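Uncharacterized protein (PDB 5D66) is of unknown function but folds as an ankyrin repeat domain, a scaffold that in its relatives usually binds other proteins. Local coordinates at residues 30-33 with 37-40; 42-47 with 70-75. One frame throughout, in Å; residues are numbered along the deposited sequence.

Contact 1: residues 30-33 with 37-40; sequences DARD and STAL
T38 and R32 lie side by side and point the same way, with the methyl CG2 of T38 set over one face of the R32 guanidinium, off toward its rim, and 3.5 Å from R32 NE. The R32 chain bends at chi2 (-52°), which folds it back along T38 and toward K65 O and G36 O, the acceptors of NH1. D30 flanks the same threonine: its OD1 stands 3.8 Å from T38 CB and accepts hydrogen bonds from two waters, one bound also to T38 OG1, the other to L40 N. Its other oxygen, OD2, is held by D61 N. A third water joins A31 O to A39 N, so the first turn of helix 39-45 is tied to the loop by solvent, while T38 OG1 itself caps M41 N. This is an ankyrin hairpin leading into helix 39-45, with T38 at the N-cap; T-A-L stands here where ankyrin repeats usually have the T-P-L of their T-P-L-H motif. Across the hairpin the backbone bond D33 N to S37 O measures 3.0 Å, and R32 CA adds a CA-H contact to the same oxygen at 3.4 Å. The return bond runs from S37 N to D33 OD1, 3.1 Å and nearly straight (162°), but meeting that oxygen from above the carboxylate plane. D33 chi1 of 66° brings OD1 within bonding distance; T35 OG1 also bonds to OD1.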
ATOM      1  N   ASP A  30       1.535   7.883  19.993  1.00  6.55           N
ATOM      2  CA  ASP A  30       2.464   8.003  18.902  1.00  6.79           C
ATOM      3  C   ASP A  30       3.804   8.569  19.304  1.00  5.82           C
ATOM      4  O   ASP A  30       4.557   9.077  18.470  1.00  5.72           O
ATOM      5  CB  ASP A  30       1.853   8.781  17.735  1.00  6.69           C
ATOM      6  CG  ASP A  30       0.826   7.964  16.974  1.00  7.66           C
ATOM      7  OD1 ASP A  30       0.941   6.751  16.879  1.00  7.04           O
ATOM      8  OD2 ASP A  30      -0.091   8.635  16.374  1.00  9.02           O
ATOM      9  N   ALA A  31       4.199   8.407  20.583  1.00  5.61           N
ATOM     10  CA  ALA A  31       5.574   8.698  20.975  1.00  5.66           C
ATOM     11  C   ALA A  31       6.569   8.028  20.033  1.00  5.11           C
ATOM     12  O   ALA A  31       6.391   6.859  19.673  1.00  6.06           O
ATOM     13  CB  ALA A  31       5.816   8.180  22.402  1.00  7.33           C
ATOM     14  N   ARG A  32       7.609   8.733  19.636  1.00  4.81           N
ATOM     15  CA  ARG A  32       8.620   8.169  18.749  1.00  5.32           C
ATOM     16  C   ARG A  32       9.729   7.512  19.546  1.00  5.02           C
ATOM     17  O   ARG A  32      10.132   8.015  20.590  1.00  5.68           O
ATOM     18  CB  ARG A  32       9.195   9.215  17.808  1.00  5.30           C
ATOM     19  CG  ARG A  32       8.161  10.034  17.053  1.00  5.57           C
ATOM     20  CD  ARG A  32       7.138   9.172  16.316  1.00  5.56           C
ATOM     21  NE  ARG A  32       6.222   9.973  15.558  1.00  5.52           N
ATOM     22  CZ  ARG A  32       6.193  10.162  14.239  1.00  5.58           C
ATOM     23  NH1 ARG A  32       7.017   9.511  13.440  1.00  5.83           N
ATOM     24  NH2 ARG A  32       5.315  10.971  13.692  1.00  7.00           N
ATOM     25  N   ASP A  33      10.244   6.408  18.995  1.00  5.48           N
ATOM     26  CA  ASP A  33      11.434   5.763  19.603  1.00  5.87           C
ATOM     27  C   ASP A  33      12.681   6.488  19.116  1.00  5.38           C
ATOM     28  O   ASP A  33      12.639   7.590  18.519  1.00  5.67           O
ATOM     29  CB  ASP A  33      11.415   4.268  19.351  1.00  6.51           C
ATOM     30  CG  ASP A  33      11.573   3.846  17.893  1.00  6.47           C
ATOM     31  OD1 ASP A  33      11.969   4.720  17.080  1.00  6.97           O
ATOM     32  OD2 ASP A  33      11.361   2.666  17.610  1.00  9.25           O
ATOM     33  N   SER A  37      10.235   6.210  15.049  1.00  5.22           N
ATOM     34  CA  SER A  37       9.110   5.341  14.694  1.00  5.49           C
ATOM     35  C   SER A  37       8.031   5.343  15.765  1.00  5.26           C
ATOM     36  O   SER A  37       8.342   5.348  16.949  1.00  5.39           O
ATOM     37  CB  SER A  37       9.599   3.902  14.484  1.00  6.76           C
ATOM     38  OG  SER A  37      10.552   3.791  13.457  1.00  9.00           O
ATOM     39  N   THR A  38       6.786   5.305  15.366  1.00  4.65           N
ATOM     40  CA  THR A  38       5.698   5.070  16.272  1.00  4.59           C
ATOM     41  C   THR A  38       5.572   3.561  16.595  1.00  4.90           C
ATOM     42  O   THR A  38       5.984   2.698  15.816  1.00  4.91           O
ATOM     43  CB  THR A  38       4.357   5.591  15.764  1.00  4.59           C
ATOM     44  OG1 THR A  38       3.953   4.767  14.680  1.00  5.13           O
ATOM     45  CG2 THR A  38       4.389   7.036  15.360  1.00  4.82           C
ATOM     46  N   ALA A  39       4.880   3.258  17.687  1.00  5.01           N
ATOM     47  CA  ALA A  39       4.658   1.899  18.069  1.00  5.05           C
ATOM     48  C   ALA A  39       3.766   1.194  17.035  1.00  5.23           C
ATOM     49  O   ALA A  39       3.957   0.008  16.724  1.00  5.57           O
ATOM     50  CB  ALA A  39       4.103   1.782  19.450  1.00  6.08           C
ATOM     51  N   LEU A  40       2.773   1.914  16.487  1.00  4.73           N
ATOM     52  CA  LEU A  40       1.960   1.307  15.441  1.00  4.80           C
ATOM     53  C   LEU A  40       2.801   0.990  14.193  1.00  4.51           C
ATOM     54  O   LEU A  40       2.587  -0.040  13.565  1.00  4.56           O
ATOM     55  CB  LEU A  40       0.787   2.224  15.074  1.00  5.08           C
ATOM     56  CG  LEU A  40      -0.070   1.734  13.893  1.00  5.05           C
ATOM     57  CD1 LEU A  40      -0.697   0.370  14.167  1.00  5.56           C
ATOM     58  CD2 LEU A  40      -1.147   2.757  13.537  1.00  5.28           C
TER
HETATM   59  O   HOH W   1       1.582   4.237  17.847  1.00  6.35           O
HETATM   60  O   HOH W   2       1.350   5.679  14.306  1.00  6.84           O
HETATM   61  O   HOH W   3       4.424   5.032  19.804  1.00  6.75           O

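Contact 2: residues 42-47 with 70-75; sequences VATRAN and DSPYLY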
ATOM      1  N   VAL A  42       5.957   0.096  14.236  1.00  5.14           N
ATOM      2  CA  VAL A  42       6.668  -1.114  14.643  1.00  5.30           C
ATOM      3  C   VAL A  42       5.779  -2.337  14.510  1.00  5.48           C
ATOM      4  O   VAL A  42       6.171  -3.373  13.940  1.00  5.84           O
ATOM      5  CB  VAL A  42       7.219  -0.953  16.054  1.00  5.77           C
ATOM      6  CG1 VAL A  42       7.789  -2.254  16.578  1.00  6.69           C
ATOM      7  CG2 VAL A  42       8.282   0.152  16.086  1.00  6.45           C
ATOM      8  N   ALA A  43       4.542  -2.259  15.001  1.00  5.45           N
ATOM      9  CA  ALA A  43       3.602  -3.387  14.903  1.00  5.89           C
ATOM     10  C   ALA A  43       3.316  -3.722  13.455  1.00  5.56           C
ATOM     11  O   ALA A  43       3.222  -4.892  13.070  1.00  6.39           O
ATOM     12  CB  ALA A  43       2.313  -3.075  15.623  1.00  5.91           C
ATOM     13  N   THR A  44       3.154  -2.701  12.613  1.00  4.99           N
ATOM     14  CA  THR A  44       2.788  -2.912  11.222  1.00  5.47           C
ATOM     15  C   THR A  44       3.903  -3.582  10.454  1.00  5.25           C
ATOM     16  O   THR A  44       3.673  -4.497   9.650  1.00  5.66           O
ATOM     17  CB  THR A  44       2.340  -1.611  10.574  1.00  5.62           C
ATOM     18  OG1 THR A  44       1.176  -1.109  11.268  1.00  5.77           O
ATOM     19  CG2 THR A  44       1.935  -1.813   9.115  1.00  5.95           C
ATOM     20  N   ARG A  45       5.148  -3.163  10.666  1.00  5.44           N
ATOM     21  CA  ARG A  45       6.277  -3.786   9.992  1.00  5.97           C
ATOM     22  C   ARG A  45       6.342  -5.296  10.284  1.00  6.31           C
ATOM     23  O   ARG A  45       6.736  -6.076   9.392  1.00  7.33           O
ATOM     24  CB  ARG A  45       7.608  -3.176  10.398  1.00  6.62           C
ATOM     25  CG  ARG A  45       7.795  -1.728   9.981  1.00  6.69           C
ATOM     26  CD  ARG A  45       9.121  -1.237  10.447  1.00 10.25           C
ATOM     27  NE  ARG A  45       9.305   0.211  10.351  1.00  8.66           N
ATOM     28  CZ  ARG A  45       9.684   1.006  11.356  1.00  7.05           C
ATOM     29  NH1 ARG A  45       9.943   0.537  12.552  1.00  8.70           N
ATOM     30  NH2 ARG A  45       9.884   2.277  11.096  1.00  6.73           N
ATOM     31  N   ALA A  46       5.922  -5.696  11.462  1.00  6.27           N
ATOM     32  CA  ALA A  46       5.930  -7.072  11.889  1.00  7.03           C
ATOM     33  C   ALA A  46       4.671  -7.865  11.500  1.00  6.97           C
ATOM     34  O   ALA A  46       4.599  -9.068  11.754  1.00  9.08           O
ATOM     35  CB  ALA A  46       6.149  -7.139  13.399  1.00  8.04           C
ATOM     36  N   ASN A  47       3.691  -7.176  10.924  1.00  6.59           N
ATOM     37  CA  ASN A  47       2.344  -7.728  10.706  1.00  6.38           C
ATOM     38  C   ASN A  47       1.740  -8.267  11.998  1.00  6.82           C
ATOM     39  O   ASN A  47       1.089  -9.316  12.037  1.00  8.19           O
ATOM     40  CB  ASN A  47       2.281  -8.756   9.600  1.00  7.04           C
ATOM     41  CG  ASN A  47       0.882  -8.880   9.038  1.00  7.94           C
ATOM     42  OD1 ASN A  47       0.063  -8.003   9.234  1.00  8.69           O
ATOM     43  ND2 ASN A  47       0.597  -9.982   8.344  1.00 10.88           N
ATOM     44  N   ASP A  70       7.479   5.730   5.193  1.00  5.31           N
ATOM     45  CA  ASP A  70       6.439   4.738   5.381  1.00  5.33           C
ATOM     46  C   ASP A  70       5.509   5.196   6.473  1.00  5.47           C
ATOM     47  O   ASP A  70       5.911   5.710   7.508  1.00  6.42           O
ATOM     48  CB  ASP A  70       7.011   3.378   5.750  1.00  6.06           C
ATOM     49  CG  ASP A  70       7.572   2.650   4.574  1.00  7.20           C
ATOM     50  OD1 ASP A  70       7.175   2.894   3.404  1.00  7.64           O
ATOM     51  OD2 ASP A  70       8.318   1.674   4.858  1.00  8.05           O
ATOM     52  N   SER A  71       4.226   4.926   6.287  1.00  4.94           N
ATOM     53  CA  SER A  71       3.193   4.989   7.321  1.00  4.57           C
ATOM     54  C   SER A  71       2.604   3.621   7.503  1.00  4.33           C
ATOM     55  O   SER A  71       2.714   2.747   6.608  1.00  4.91           O
ATOM     56  CB  SER A  71       2.081   5.975   6.992  1.00  4.95           C
ATOM     57  OG  SER A  71       1.368   5.498   5.856  1.00  5.02           O
ATOM     58  N   PRO A  72       1.848   3.402   8.577  1.00  4.54           N
ATOM     59  CA  PRO A  72       1.172   2.104   8.735  1.00  5.01           C
ATOM     60  C   PRO A  72       0.291   1.736   7.520  1.00  4.58           C
ATOM     61  O   PRO A  72       0.358   0.631   7.024  1.00  4.64           O
ATOM     62  CB  PRO A  72       0.417   2.236  10.063  1.00  4.50           C
ATOM     63  CG  PRO A  72       1.328   3.186  10.837  1.00  5.04           C
ATOM     64  CD  PRO A  72       1.853   4.156   9.834  1.00  4.60           C
ATOM     65  N   TYR A  73      -0.530   2.689   7.072  1.00  4.38           N
ATOM     66  CA  TYR A  73      -1.370   2.476   5.891  1.00  4.85           C
ATOM     67  C   TYR A  73      -0.503   2.148   4.657  1.00  4.40           C
ATOM     68  O   TYR A  73      -0.764   1.183   3.934  1.00  4.96           O
ATOM     69  CB  TYR A  73      -2.238   3.721   5.684  1.00  4.79           C
ATOM     70  CG  TYR A  73      -2.674   3.927   4.245  1.00  4.61           C
ATOM     71  CD1 TYR A  73      -3.594   3.089   3.652  1.00  5.26           C
ATOM     72  CD2 TYR A  73      -2.122   4.938   3.478  1.00  4.65           C
ATOM     73  CE1 TYR A  73      -3.974   3.299   2.317  1.00  5.23           C
ATOM     74  CE2 TYR A  73      -2.494   5.157   2.166  1.00  5.50           C
ATOM     75  CZ  TYR A  73      -3.377   4.298   1.574  1.00  5.18           C
ATOM     76  OH  TYR A  73      -3.748   4.468   0.252  1.00  6.38           O
ATOM     77  N   LEU A  74       0.474   3.007   4.340  1.00  4.46           N
ATOM     78  CA  LEU A  74       1.250   2.821   3.124  1.00  4.97           C
ATOM     79  C   LEU A  74       1.985   1.494   3.107  1.00  4.84           C
ATOM     80  O   LEU A  74       2.052   0.812   2.080  1.00  5.65           O
ATOM     81  CB  LEU A  74       2.210   3.970   2.888  1.00  4.77           C
ATOM     82  CG  LEU A  74       1.604   5.269   2.505  1.00  5.31           C
ATOM     83  CD1 LEU A  74       2.598   6.428   2.731  1.00  5.62           C
ATOM     84  CD2 LEU A  74       1.221   5.260   1.039  1.00  5.79           C
ATOM     85  N   TYR A  75       2.582   1.129   4.233  1.00  5.23           N
ATOM     86  CA  TYR A  75       3.371  -0.061   4.347  1.00  5.25           C
ATOM     87  C   TYR A  75       2.458  -1.313   4.288  1.00  5.33           C
ATOM     88  O   TYR A  75       2.776  -2.304   3.624  1.00  5.37           O
ATOM     89  CB  TYR A  75       4.117  -0.105   5.665  1.00  6.08           C
ATOM     90  CG  TYR A  75       5.150  -1.181   5.792  1.00  6.25           C
ATOM     91  CD1 TYR A  75       6.443  -0.935   5.430  1.00  7.02           C
ATOM     92  CD2 TYR A  75       4.849  -2.421   6.290  1.00  6.66           C
ATOM     93  CE1 TYR A  75       7.423  -1.918   5.504  1.00 10.18           C
ATOM     94  CE2 TYR A  75       5.796  -3.391   6.380  1.00  6.53           C
ATOM     95  CZ  TYR A  75       7.103  -3.145   6.001  1.00  8.05           C
ATOM     96  OH  TYR A  75       8.087  -4.117   6.130  1.00 11.53           O
TER
HETATM   97  O   HOH W   4       9.250   1.248   7.419  1.00  9.35           O
HETATM   98  O   HOH W   5       7.448  -6.537   6.418  1.00 20.91           O
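A mostly apolar, side-by-side contact between two helices of the ankyrin stack joins the C-terminal half of helix 39-45 to the start of helix 72-79, with no direct hydrogen bond between 42-47 and 70-75. T44 and P72 cross at about a right angle: OG1 of T44 lies 3.6 Å from P72 CB, and its methyl CG2 is the same 3.6 Å from P72 O. That hydroxyl is also bonded back to L40 O in its own helix, which helps to fix the methyl against the proline carbonyl. One turn further on, Y75 reaches across to the R45 backbone. With its CG anti to the backbone N (chi1 -170°), the ring brings CE2 to 3.7 Å from R45 CA, and R45 CG lies over one ring face, displaced toward the rim. The polar ends are bridged by water. One, in the plane of the ring at its edge, is 2.5 Å from Y75 OH and donates to R45 O; another accepts from R45 NE at the guanidinium edge and donates to D70 OD2. R45 NH2 makes a salt bridge with D66 and also bonds S37 OG. S71 OG, at the N-cap of helix 72-79, accepts from L74 N (3.1 Å). Such lateral packing of helix against helix is how an ankyrin domain builds its elongated stack, and S71-P72 recalls the T-P of the T-P-L-H motif.

Both contacts draw on helix 39-45: contact 1 holds its N-terminal end to the preceding loop, and contact 2 carries its later residues against helix 72-79. Their centres are 11 Å apart, and they follow one another along the chain. Two direct touches join them. R45 NH2 of contact 2 lies 2.9 Å from S37 OG of contact 1, a probable hydrogen bond, while L40 CG packs 3.7 Å from P72 CG. More loosely, V42 CG2 comes within 4.3 Å of both S37 CB and D33 OD2. Contact 1 thus works within a hairpin and contact 2 between helices; the function of the protein they help to build is unknown.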